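Local structure of Aln2 (Streptomyces sp. CM020, 6P7L) at residues T125-S128 with A132-V135; R46-M51 with G57-T62; A65-R70 with E81-G86; Q42-Q47 with D143-V148. The protein is a noncanonical NTF2-like, SnoaL-related protein that probably takes part in biosynthesis of the polyketide antibiotic alnumycin, in a role not firmly established. One frame throughout, in Å; residues are numbered along the deposited sequence.

Contact 1 stands apart, at the far end of the strand 116-127/133-148 hairpin; it is held largely by backbone hydrogen bonds and leans on two neighbouring subunits. The other three lie nearer the centre of the chain. Contacts 3 and 4 are buried, contacts 1 and 2 only partly so. Contacts 2 and 4 share helix 34-52, with Arg46 and Gln47 in both: one ties the helix to the short helix after it, the other to the strand that contact 1 also uses, far along its length. Contact 3 is wholly apolar across its segments and adjoins contact 2 where Phe59 meets Ile83. Chemistry changes accordingly, from sheet ladder to sulfur-aromatic packing, aliphatic core and a buried tyrosine-aspartate bond.

Contact 1 (T125-S128 with A132-V135); sequences TVTS and AVLV
Val126 and Leu134 form the hydrogen-bonded pair on which this antiparallel hairpin end is built. The N of Val126 donates to the O of Leu134 and the N of Leu134 to the O of Val126, both at 2.9 Å. Two residues on, Ser128 N reaches Ala132 O at 2.9 Å, carrying the ladder to the edge of the turn. There Ser128 OG, placed between its own backbone N and carbonyl carbon (chi1 81°), accepts a longer and more bent bond from Ala132 N, 3.2 Å; a small hydroxyl suits this spot, since OG also bonds Gln130 N within the turn. The same carbonyls also receive weaker CA-H...O contacts, as from Thr127 CA to Ala132 O at 3.2 Å.

Packing adds less. Val126 and Leu134 approach through their CB atoms, 4.3 Å apart, on one face; on the other, Thr127 and Val133 run side by side, with Thr127 OG1 3.9 Å from Val133 CG2. Beta-branched residues suit such extended backbone.

Thr127 OG1 bonds Thr138 OG1 of the second subunit, while Val135 packs on Val133 of the third, placing this hairpin end at the subunit interface. Within the chain, Trp102 NE1 bonds Thr125 OG1, and strand 98-110 flanks strand 116-127 on its other edge, pairing Thr125 with Arg100.

Contact 2 (R46-M51 with G57-T62); sequences RQMHRM and GGFAAT
Met51 lays its sulfur on the ring of Phe59: SD sits 3.4 Å from the ring centroid, 12° off the normal, a Met-aromatic contact squarely over one face. CG of Met51 follows above the same face in a CH-pi contact. Extended at chi1 (-163°), the thioether runs alongside the phenyl group in the same direction, and a flexible, polarisable methionine suits such a broad apolar surface. The ring has further neighbours: Gln47 CG comes to 3.6 Å from Phe59 CD1, and Met48 CE to 3.9 Å from Phe59 CE1. Ile83 of helix 80-90 and the edge-to-face ring of Phe63 add to this tightly packed part.

Beside it lies a polar link. Gln47 NE2 donates to Thr62 OG1 at 2.9 Å in an almost straight bond, 178°, with the oxygen in the amide plane. Thr62 OG1 in turn donates to Phe59 O at 2.7 Å, so one hydroxyl bridges the two segments. Arg157 at OE1, with Thr62 and Ser154 at NE2, together set the amide's rotation.

The side of partly exposed Arg50 is more open, with few contacts from the chain's end. Yet its CD lies close on Gly58, where a CB would crowd it, and NH1 donates to Gly58 O at 2.8 Å from above the carbonyl plane. Thr62 CG2 also lies near NH1, obliquely.

In NTF2-like folds, helices pack against the concave face of a strongly curved sheet, giving a cone-like shape; the joining of helices 34-52 and 56-60 is consistent with this, and glycerol near Met51 may mark a pocket.

Contact 3 (A65-R70 with E81-G86); sequences AGAEFR and EAIEAG
Ile83 reaches Phe69 through its torsions: CG1 lies opposite the carbonyl carbon (chi1 -68°) and the chain runs on extended to CD1 (chi2 167°), carrying both carbons from helix 80-90 to strand 67-70. In Phe69, the backbone itself points CB to the helix; with CG opposite the backbone N (chi1 -164°), the ring stands out from the strand and leans toward Arg70, its CD2 edge near Ile83 CG2. A single isoleucine thus presents three carbons to the strand.

Two of these carbons share one partner, Phe69 CB: Ile83 CG1 rests on it at 3.8 Å, and the distance from Ile83 CD1 to Phe69 CB is 3.9 Å. Ile83 CG2 approaches the ring obliquely, 4.0 Å from Phe69 CD2. Two residues earlier on the strand, and therefore on the same side of it, the small methyl of Ala67 receives the other end of the chain, with Ile83 CD1 4.1 Å from Ala67 CB. Branching at CB suits isoleucine to this place by giving it two arms, CG2 for the ring and CG1-CD1 for Phe69 CB and Ala67.

Around it, Leu77 of strand 76-78 touches both Phe69 and Ile83, and Phe59 of helix 56-60 packs on Ile83, so that the isoleucine sits among strand and helix neighbours. Phe69 continues onto Ile159 of strand 151-161.

No hydrogen bond crosses between 65-70 and 81-86. The polar backbone of strand 67-70 is bonded to neighbouring strands, and what joins it to the helix here is undirected van der Waals packing and the burial of hydrocarbon.

Contact 4 (Q42-Q47 with D143-V148); sequences QFYARQ and DTLVRV
Tyr44 meets Asp143 at the edge of its ring: OD2 lies near the ring plane, and carboxylate and ring are turned 35° from each other. Gln47 OE1 also sits at this ring's edge, in plane, while CD2 of the neighbouring Phe43 rests 3.8 Å above one face, offset toward the rim. Phe43's own ring is approached obliquely by Leu145.

The main bond is short: Tyr44 OH donates at 2.6 Å to Asp143 OD2, which accepts through its anti lone pair, away from OD1. CG of Tyr44 lies opposite its carbonyl carbon (chi1 -80°), and from there the ring extends toward the strand, spanning most of a wide gap: the axes of helix 42-47 and strand 143-148 approach no closer than 12.2 Å, crossing at 105°. A gap this wide calls for large side chains on the helix, which suits tyrosine and phenylalanine. Beside the polar pair, Leu145 CD2 touches Phe43 CE2 at 3.8 Å, and its other methyl, CD1, is 4.0 Å from Tyr44 OH, so the hydroxyl has hydrocarbon beside it.

Partners beyond these segments hold the pair further. Thr118 OG1 bonds Tyr44 OH, Tyr120 OH bonds Asp143 OD2, and Asp143 OD1 forms a salt bridge with Arg157.

Buried polar atoms are thus matched with one another between helix 34-52 and the sheet, with hydrocarbon alongside. A carboxylate shared by two tyrosines and an arginine is probably held in one orientation, and Tyr44 carries that network from the sheet to helix 34-52.

Contact 1 (T125-S128 with A132-V135)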
loop_
_atom_site.group_PDB
_atom_site.type_symbol
_atom_site.label_atom_id
_atom_site.label_comp_id
_atom_site.label_asym_id
_atom_site.label_seq_id
_atom_site.Cartn_x
_atom_site.Cartn_y
_atom_site.Cartn_z
ATOM N N THR A 125 6.418 -0.672 -10.432
ATOM C CA THR A 125 7.237 -1.850 -10.667
ATOM C C THR A 125 7.045 -2.281 -12.115
ATOM O O THR A 125 5.957 -2.150 -12.680
ATOM C CB THR A 125 6.902 -3.007 -9.719
ATOM O OG1 THR A 125 5.533 -3.357 -9.824
ATOM C CG2 THR A 125 7.196 -2.635 -8.234
ATOM N N VAL A 126 8.104 -2.820 -12.711
ATOM C CA VAL A 126 8.036 -3.310 -14.085
ATOM C C VAL A 126 8.550 -4.740 -14.121
ATOM O O VAL A 126 9.745 -4.978 -13.914
ATOM C CB VAL A 126 8.827 -2.431 -15.054
ATOM C CG1 VAL A 126 8.550 -2.878 -16.473
ATOM C CG2 VAL A 126 8.459 -0.948 -14.852
ATOM N N THR A 127 7.664 -5.679 -14.433
ATOM C CA THR A 127 7.960 -7.103 -14.390
ATOM C C THR A 127 8.076 -7.639 -15.806
ATOM O O THR A 127 7.140 -7.522 -16.599
ATOM C CB THR A 127 6.874 -7.849 -13.619
ATOM O OG1 THR A 127 6.892 -7.423 -12.259
ATOM C CG2 THR A 127 7.117 -9.344 -13.637
ATOM N N SER A 128 9.215 -8.244 -16.107
ATOM C CA SER A 128 9.513 -8.760 -17.434
ATOM C C SER A 128 9.220 -10.251 -17.588
ATOM O O SER A 128 8.970 -10.985 -16.624
ATOM C CB SER A 128 10.982 -8.496 -17.758
ATOM O OG SER A 128 11.757 -9.511 -17.139
ATOM N N ALA A 132 12.413 -10.477 -14.209
ATOM C CA ALA A 132 13.058 -9.298 -13.660
ATOM C C ALA A 132 11.987 -8.355 -13.148
ATOM O O ALA A 132 10.872 -8.305 -13.697
ATOM C CB ALA A 132 13.907 -8.590 -14.711
ATOM N N VAL A 133 12.287 -7.687 -12.037
ATOM C CA VAL A 133 11.435 -6.652 -11.464
ATOM C C VAL A 133 12.272 -5.389 -11.305
ATOM O O VAL A 133 13.251 -5.395 -10.553
ATOM C CB VAL A 133 10.847 -7.075 -10.110
ATOM C CG1 VAL A 133 9.923 -5.938 -9.578
ATOM C CG2 VAL A 133 10.091 -8.389 -10.277
ATOM N N LEU A 134 11.910 -4.325 -12.020
ATOM C CA LEU A 134 12.499 -2.993 -11.858
ATOM C C LEU A 134 11.586 -2.157 -10.974
ATOM O O LEU A 134 10.369 -2.331 -11.016
ATOM C CB LEU A 134 12.680 -2.293 -13.206
ATOM C CG LEU A 134 13.436 -3.021 -14.311
ATOM C CD1 LEU A 134 13.428 -2.244 -15.606
ATOM C CD2 LEU A 134 14.863 -3.279 -13.846
ATOM N N VAL A 135 12.166 -1.320 -10.117
ATOM C CA VAL A 135 11.398 -0.348 -9.335
ATOM C C VAL A 135 11.764 1.052 -9.805
ATOM O O VAL A 135 12.934 1.455 -9.727
ATOM C CB VAL A 135 11.630 -0.512 -7.831
ATOM C CG1 VAL A 135 10.827 0.507 -7.053
ATOM C CG2 VAL A 135 11.309 -1.918 -7.387
#

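Contact 2 (R46-M51 with G57-T62)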
loop_
_atom_site.group_PDB
_atom_site.type_symbol
_atom_site.label_atom_id
_atom_site.label_comp_id
_atom_site.label_asym_id
_atom_site.label_seq_id
_atom_site.Cartn_x
_atom_site.Cartn_y
_atom_site.Cartn_z
ATOM N N ARG A 46 -9.384 1.469 -9.762
ATOM C CA ARG A 46 -9.890 1.279 -11.121
ATOM C C ARG A 46 -9.086 2.107 -12.113
ATOM O O ARG A 46 -8.785 1.650 -13.229
ATOM C CB ARG A 46 -11.373 1.630 -11.156
ATOM C CG ARG A 46 -12.229 0.602 -10.305
ATOM C CD ARG A 46 -13.702 0.691 -10.451
ATOM N NE ARG A 46 -14.298 -0.625 -10.165
ATOM C CZ ARG A 46 -14.633 -1.052 -8.951
ATOM N NH1 ARG A 46 -14.455 -0.270 -7.894
ATOM N NH2 ARG A 46 -15.165 -2.254 -8.785
ATOM N N GLN A 47 -8.700 3.321 -11.728
ATOM C CA GLN A 47 -7.945 4.158 -12.657
ATOM C C GLN A 47 -6.606 3.514 -13.016
ATOM O O GLN A 47 -6.191 3.520 -14.189
ATOM C CB GLN A 47 -7.714 5.534 -12.052
ATOM C CG GLN A 47 -7.162 6.580 -13.031
ATOM C CD GLN A 47 -6.808 7.867 -12.337
ATOM O OE1 GLN A 47 -5.992 7.866 -11.393
ATOM N NE2 GLN A 47 -7.429 8.970 -12.759
ATOM N N MET A 48 -5.893 2.989 -12.011
ATOM C CA MET A 48 -4.576 2.411 -12.279
ATOM C C MET A 48 -4.720 1.036 -12.940
ATOM O O MET A 48 -3.881 0.658 -13.777
ATOM C CB MET A 48 -3.730 2.292 -11.007
ATOM C CG MET A 48 -3.181 3.599 -10.456
ATOM S SD MET A 48 -2.218 4.539 -11.683
ATOM C CE MET A 48 -3.503 5.597 -12.154
ATOM N N HIS A 49 -5.774 0.277 -12.606
ATOM C CA HIS A 49 -5.977 -0.983 -13.325
ATOM C C HIS A 49 -6.081 -0.724 -14.818
ATOM O O HIS A 49 -5.495 -1.460 -15.626
ATOM C CB HIS A 49 -7.219 -1.734 -12.860
ATOM C CG HIS A 49 -7.088 -2.359 -11.497
ATOM N ND1 HIS A 49 -8.055 -3.187 -10.967
ATOM C CD2 HIS A 49 -6.119 -2.266 -10.561
ATOM C CE1 HIS A 49 -7.679 -3.594 -9.766
ATOM N NE2 HIS A 49 -6.515 -3.027 -9.483
ATOM N N ARG A 50 -6.795 0.338 -15.195
ATOM C CA ARG A 50 -6.973 0.643 -16.609
ATOM C C ARG A 50 -5.646 1.048 -17.225
ATOM O O ARG A 50 -5.275 0.571 -18.307
ATOM C CB ARG A 50 -8.004 1.753 -16.798
ATOM C CG ARG A 50 -9.425 1.424 -16.360
ATOM C CD ARG A 50 -10.358 2.574 -16.640
ATOM N NE ARG A 50 -11.710 2.363 -16.114
ATOM C CZ ARG A 50 -12.745 3.171 -16.340
ATOM N NH1 ARG A 50 -12.603 4.238 -17.113
ATOM N NH2 ARG A 50 -13.921 2.913 -15.788
ATOM N N MET A 51 -4.907 1.928 -16.548
ATOM C CA MET A 51 -3.660 2.390 -17.134
ATOM C C MET A 51 -2.664 1.256 -17.268
ATOM O O MET A 51 -2.047 1.070 -18.328
ATOM C CB MET A 51 -3.035 3.495 -16.323
ATOM C CG MET A 51 -2.000 4.158 -17.236
ATOM S SD MET A 51 -1.532 5.753 -16.709
ATOM C CE MET A 51 -0.894 5.313 -15.113
ATOM N N GLY A 57 -7.496 4.657 -23.183
ATOM C CA GLY A 57 -8.716 5.433 -23.366
ATOM C C GLY A 57 -9.563 5.467 -22.105
ATOM O O GLY A 57 -10.053 6.528 -21.692
ATOM N N GLY A 58 -9.713 4.313 -21.451
ATOM C CA GLY A 58 -10.459 4.272 -20.207
ATOM C C GLY A 58 -9.775 5.042 -19.094
ATOM O O GLY A 58 -10.442 5.650 -18.256
ATOM N N PHE A 59 -8.437 4.987 -19.037
ATOM C CA PHE A 59 -7.694 5.807 -18.084
ATOM C C PHE A 59 -7.973 7.289 -18.310
ATOM O O PHE A 59 -8.309 8.030 -17.377
ATOM C CB PHE A 59 -6.205 5.518 -18.217
ATOM C CG PHE A 59 -5.328 6.502 -17.494
ATOM C CD1 PHE A 59 -5.207 6.462 -16.103
ATOM C CD2 PHE A 59 -4.648 7.477 -18.195
ATOM C CE1 PHE A 59 -4.418 7.348 -15.464
ATOM C CE2 PHE A 59 -3.852 8.378 -17.536
ATOM C CZ PHE A 59 -3.731 8.328 -16.181
ATOM N N ALA A 60 -7.859 7.734 -19.557
ATOM C CA ALA A 60 -8.046 9.150 -19.844
ATOM C C ALA A 60 -9.493 9.582 -19.618
ATOM O O ALA A 60 -9.754 10.739 -19.275
ATOM C CB ALA A 60 -7.631 9.451 -21.285
ATOM N N ALA A 61 -10.445 8.682 -19.806
ATOM C CA ALA A 61 -11.855 9.025 -19.618
ATOM C C ALA A 61 -12.185 9.327 -18.167
ATOM O O ALA A 61 -13.255 9.897 -17.883
ATOM C CB ALA A 61 -12.734 7.875 -20.129
ATOM N N THR A 62 -11.301 8.957 -17.243
ATOM C CA THR A 62 -11.533 9.318 -15.857
ATOM C C THR A 62 -11.215 10.783 -15.585
ATOM O O THR A 62 -11.556 11.284 -14.501
ATOM C CB THR A 62 -10.707 8.467 -14.875
ATOM O OG1 THR A 62 -9.304 8.769 -14.982
ATOM C CG2 THR A 62 -10.967 6.971 -15.049
#

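Contact 3 (A65-R70 with E81-G86)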
loop_
_atom_site.group_PDB
_atom_site.type_symbol
_atom_site.label_atom_id
_atom_site.label_comp_id
_atom_site.label_asym_id
_atom_site.label_seq_id
_atom_site.Cartn_x
_atom_site.Cartn_y
_atom_site.Cartn_z
ATOM N N ALA A 65 -12.956 17.322 -18.796
ATOM C CA ALA A 65 -12.537 18.251 -19.835
ATOM C C ALA A 65 -11.644 19.333 -19.227
ATOM O O ALA A 65 -11.901 19.827 -18.128
ATOM C CB ALA A 65 -13.742 18.896 -20.508
ATOM N N GLY A 66 -10.581 19.686 -19.933
ATOM C CA GLY A 66 -9.654 20.681 -19.413
ATOM C C GLY A 66 -8.809 20.263 -18.225
ATOM O O GLY A 66 -8.105 21.115 -17.670
ATOM N N ALA A 67 -8.807 18.980 -17.852
ATOM C CA ALA A 67 -7.955 18.514 -16.753
ATOM C C ALA A 67 -6.489 18.816 -17.056
ATOM O O ALA A 67 -6.055 18.815 -18.206
ATOM C CB ALA A 67 -8.128 17.019 -16.525
ATOM N N GLU A 68 -5.732 19.142 -16.021
ATOM C CA GLU A 68 -4.319 19.468 -16.169
ATOM C C GLU A 68 -3.491 18.341 -15.578
ATOM O O GLU A 68 -3.710 17.948 -14.426
ATOM C CB GLU A 68 -3.971 20.780 -15.474
ATOM C CG GLU A 68 -3.922 21.990 -16.383
ATOM C CD GLU A 68 -3.932 23.296 -15.606
ATOM O OE1 GLU A 68 -4.675 24.218 -16.002
ATOM O OE2 GLU A 68 -3.197 23.398 -14.601
ATOM N N PHE A 69 -2.559 17.813 -16.372
ATOM C CA PHE A 69 -1.678 16.729 -15.960
ATOM C C PHE A 69 -0.258 17.255 -16.066
ATOM O O PHE A 69 0.264 17.395 -17.180
ATOM C CB PHE A 69 -1.881 15.494 -16.843
ATOM C CG PHE A 69 -1.306 14.236 -16.277
ATOM C CD1 PHE A 69 0.046 14.123 -16.029
ATOM C CD2 PHE A 69 -2.120 13.141 -16.007
ATOM C CE1 PHE A 69 0.578 12.953 -15.503
ATOM C CE2 PHE A 69 -1.576 11.984 -15.496
ATOM C CZ PHE A 69 -0.248 11.887 -15.237
ATOM N N ARG A 70 0.386 17.474 -14.920
ATOM C CA ARG A 70 1.711 18.080 -14.874
ATOM C C ARG A 70 2.729 16.990 -14.588
ATOM O O ARG A 70 2.808 16.464 -13.465
ATOM C CB ARG A 70 1.779 19.199 -13.834
ATOM C CG ARG A 70 2.996 20.057 -14.000
ATOM C CD ARG A 70 2.812 21.189 -13.222
ATOM N NE ARG A 70 1.685 22.069 -13.612
ATOM C CZ ARG A 70 1.788 23.184 -14.349
ATOM N NH1 ARG A 70 2.969 23.590 -14.817
ATOM N NH2 ARG A 70 0.703 23.899 -14.621
ATOM N N GLU A 81 -7.835 14.032 -24.030
ATOM C CA GLU A 81 -7.220 13.492 -25.249
ATOM C C GLU A 81 -5.695 13.596 -25.189
ATOM O O GLU A 81 -4.979 12.654 -25.574
ATOM C CB GLU A 81 -7.796 14.172 -26.483
ATOM C CG GLU A 81 -9.289 13.805 -26.677
ATOM C CD GLU A 81 -9.874 14.190 -27.997
ATOM O OE1 GLU A 81 -9.160 14.804 -28.801
ATOM O OE2 GLU A 81 -11.074 13.865 -28.225
ATOM N N ALA A 82 -5.176 14.739 -24.736
ATOM C CA ALA A 82 -3.728 14.876 -24.597
ATOM C C ALA A 82 -3.202 13.925 -23.525
ATOM O O ALA A 82 -2.103 13.377 -23.650
ATOM C CB ALA A 82 -3.355 16.325 -24.246
ATOM N N ILE A 83 -3.968 13.735 -22.454
ATOM C CA ILE A 83 -3.550 12.835 -21.387
ATOM C C ILE A 83 -3.512 11.395 -21.892
ATOM O O ILE A 83 -2.588 10.624 -21.563
ATOM C CB ILE A 83 -4.498 13.014 -20.186
ATOM C CG1 ILE A 83 -4.297 14.411 -19.550
ATOM C CG2 ILE A 83 -4.275 11.964 -19.121
ATOM C CD1 ILE A 83 -5.371 14.829 -18.563
ATOM N N GLU A 84 -4.497 11.000 -22.704
ATOM C CA GLU A 84 -4.445 9.656 -23.276
ATOM C C GLU A 84 -3.199 9.483 -24.141
ATOM O O GLU A 84 -2.481 8.473 -24.043
ATOM C CB GLU A 84 -5.697 9.342 -24.112
ATOM C CG GLU A 84 -5.668 7.919 -24.616
ATOM C CD GLU A 84 -6.772 7.578 -25.632
ATOM O OE1 GLU A 84 -7.929 8.013 -25.417
ATOM O OE2 GLU A 84 -6.481 6.849 -26.615
ATOM N N ALA A 85 -2.945 10.444 -25.033
ATOM C CA ALA A 85 -1.784 10.344 -25.901
ATOM C C ALA A 85 -0.486 10.295 -25.086
ATOM O O ALA A 85 0.451 9.553 -25.425
ATOM C CB ALA A 85 -1.769 11.529 -26.871
ATOM N N GLY A 86 -0.388 11.111 -24.036
ATOM C CA GLY A 86 0.824 11.105 -23.224
ATOM C C GLY A 86 1.024 9.801 -22.471
ATOM O O GLY A 86 2.156 9.299 -22.332
#

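Contact 4 (Q42-Q47 with D143-V148)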
loop_
_atom_site.group_PDB
_atom_site.type_symbol
_atom_site.label_atom_id
_atom_site.label_comp_id
_atom_site.label_asym_id
_atom_site.label_seq_id
_atom_site.Cartn_x
_atom_site.Cartn_y
_atom_site.Cartn_z
ATOM N N GLN A 42 -11.386 3.361 -4.361
ATOM C CA GLN A 42 -11.945 2.595 -5.478
ATOM C C GLN A 42 -11.702 3.317 -6.795
ATOM O O GLN A 42 -11.446 2.680 -7.822
ATOM C CB GLN A 42 -13.440 2.337 -5.255
ATOM C CG GLN A 42 -13.708 1.509 -4.001
ATOM C CD GLN A 42 -12.935 0.209 -4.027
ATOM O OE1 GLN A 42 -13.260 -0.710 -4.785
ATOM N NE2 GLN A 42 -11.826 0.180 -3.284
ATOM N N PHE A 43 -11.808 4.651 -6.795
ATOM C CA PHE A 43 -11.473 5.418 -7.989
ATOM C C PHE A 43 -10.048 5.128 -8.450
ATOM O O PHE A 43 -9.800 4.846 -9.624
ATOM C CB PHE A 43 -11.638 6.907 -7.708
ATOM C CG PHE A 43 -11.185 7.787 -8.850
ATOM C CD1 PHE A 43 -11.994 8.019 -9.945
ATOM C CD2 PHE A 43 -9.932 8.387 -8.801
ATOM C CE1 PHE A 43 -11.561 8.840 -10.969
ATOM C CE2 PHE A 43 -9.493 9.173 -9.820
ATOM C CZ PHE A 43 -10.310 9.402 -10.911
ATOM N N TYR A 44 -9.100 5.185 -7.532
ATOM C CA TYR A 44 -7.700 5.030 -7.912
ATOM C C TYR A 44 -7.371 3.586 -8.308
ATOM O O TYR A 44 -6.592 3.357 -9.247
ATOM C CB TYR A 44 -6.819 5.467 -6.753
ATOM C CG TYR A 44 -6.622 6.940 -6.590
ATOM C CD1 TYR A 44 -6.302 7.748 -7.672
ATOM C CD2 TYR A 44 -6.789 7.546 -5.358
ATOM C CE1 TYR A 44 -6.122 9.109 -7.512
ATOM C CE2 TYR A 44 -6.574 8.875 -5.198
ATOM C CZ TYR A 44 -6.257 9.669 -6.250
ATOM O OH TYR A 44 -6.071 11.017 -6.111
ATOM N N ALA A 45 -7.964 2.606 -7.615
ATOM C CA ALA A 45 -7.737 1.218 -7.986
ATOM C C ALA A 45 -8.178 0.994 -9.428
ATOM O O ALA A 45 -7.441 0.415 -10.245
ATOM C CB ALA A 45 -8.493 0.282 -7.025
ATOM N N ARG A 46 -9.384 1.469 -9.762
ATOM C CA ARG A 46 -9.890 1.279 -11.121
ATOM C C ARG A 46 -9.086 2.107 -12.113
ATOM O O ARG A 46 -8.785 1.650 -13.229
ATOM C CB ARG A 46 -11.373 1.630 -11.156
ATOM C CG ARG A 46 -12.229 0.602 -10.305
ATOM C CD ARG A 46 -13.702 0.691 -10.451
ATOM N NE ARG A 46 -14.298 -0.625 -10.165
ATOM C CZ ARG A 46 -14.633 -1.052 -8.951
ATOM N NH1 ARG A 46 -14.455 -0.270 -7.894
ATOM N NH2 ARG A 46 -15.165 -2.254 -8.785
ATOM N N GLN A 47 -8.700 3.321 -11.728
ATOM C CA GLN A 47 -7.945 4.158 -12.657
ATOM C C GLN A 47 -6.606 3.514 -13.016
ATOM O O GLN A 47 -6.191 3.520 -14.189
ATOM C CB GLN A 47 -7.714 5.534 -12.052
ATOM C CG GLN A 47 -7.162 6.580 -13.031
ATOM C CD GLN A 47 -6.808 7.867 -12.337
ATOM O OE1 GLN A 47 -5.992 7.866 -11.393
ATOM N NE2 GLN A 47 -7.429 8.970 -12.759
ATOM N N ASP A 143 -3.178 15.317 -6.346
ATOM C CA ASP A 143 -4.320 15.307 -7.243
ATOM C C ASP A 143 -5.435 16.210 -6.725
ATOM O O ASP A 143 -5.578 16.423 -5.517
ATOM C CB ASP A 143 -4.953 13.898 -7.369
ATOM C CG ASP A 143 -4.153 12.939 -8.217
ATOM O OD1 ASP A 143 -3.314 13.385 -9.034
ATOM O OD2 ASP A 143 -4.382 11.706 -8.003
ATOM N N THR A 144 -6.284 16.678 -7.629
ATOM C CA THR A 144 -7.608 17.138 -7.233
ATOM C C THR A 144 -8.621 16.303 -8.003
ATOM O O THR A 144 -8.416 15.992 -9.194
ATOM C CB THR A 144 -7.860 18.635 -7.493
ATOM O OG1 THR A 144 -7.990 18.863 -8.897
ATOM C CG2 THR A 144 -6.750 19.471 -6.906
ATOM N N LEU A 145 -9.679 15.911 -7.298
ATOM C CA LEU A 145 -10.790 15.165 -7.864
ATOM C C LEU A 145 -12.066 15.978 -7.721
ATOM O O LEU A 145 -12.242 16.754 -6.768
ATOM C CB LEU A 145 -10.976 13.795 -7.179
ATOM C CG LEU A 145 -9.701 13.009 -6.918
ATOM C CD1 LEU A 145 -9.967 11.815 -6.000
ATOM C CD2 LEU A 145 -9.083 12.593 -8.218
ATOM N N VAL A 146 -12.971 15.781 -8.675
ATOM C CA VAL A 146 -14.254 16.462 -8.661
ATOM C C VAL A 146 -15.334 15.441 -8.975
ATOM O O VAL A 146 -15.082 14.410 -9.594
ATOM C CB VAL A 146 -14.304 17.633 -9.652
ATOM C CG1 VAL A 146 -13.313 18.710 -9.256
ATOM C CG2 VAL A 146 -14.074 17.148 -11.101
ATOM N N ARG A 147 -16.551 15.746 -8.550
ATOM C CA ARG A 147 -17.692 14.862 -8.753
ATOM C C ARG A 147 -18.478 15.310 -9.984
ATOM O O ARG A 147 -18.847 16.481 -10.091
ATOM C CB ARG A 147 -18.584 14.872 -7.512
ATOM C CG ARG A 147 -19.593 13.758 -7.443
ATOM C CD ARG A 147 -20.254 13.770 -6.070
ATOM N NE ARG A 147 -19.262 13.575 -5.005
ATOM C CZ ARG A 147 -18.706 12.404 -4.725
ATOM N NH1 ARG A 147 -19.068 11.352 -5.445
ATOM N NH2 ARG A 147 -17.794 12.285 -3.742
ATOM N N VAL A 148 -18.717 14.381 -10.915
ATOM C CA VAL A 148 -19.458 14.673 -12.141
ATOM C C VAL A 148 -20.527 13.614 -12.288
ATOM O O VAL A 148 -20.210 12.418 -12.378
ATOM C CB VAL A 148 -18.541 14.694 -13.385
ATOM C CG1 VAL A 148 -19.344 14.959 -14.650
ATOM C CG2 VAL A 148 -17.470 15.743 -13.192
#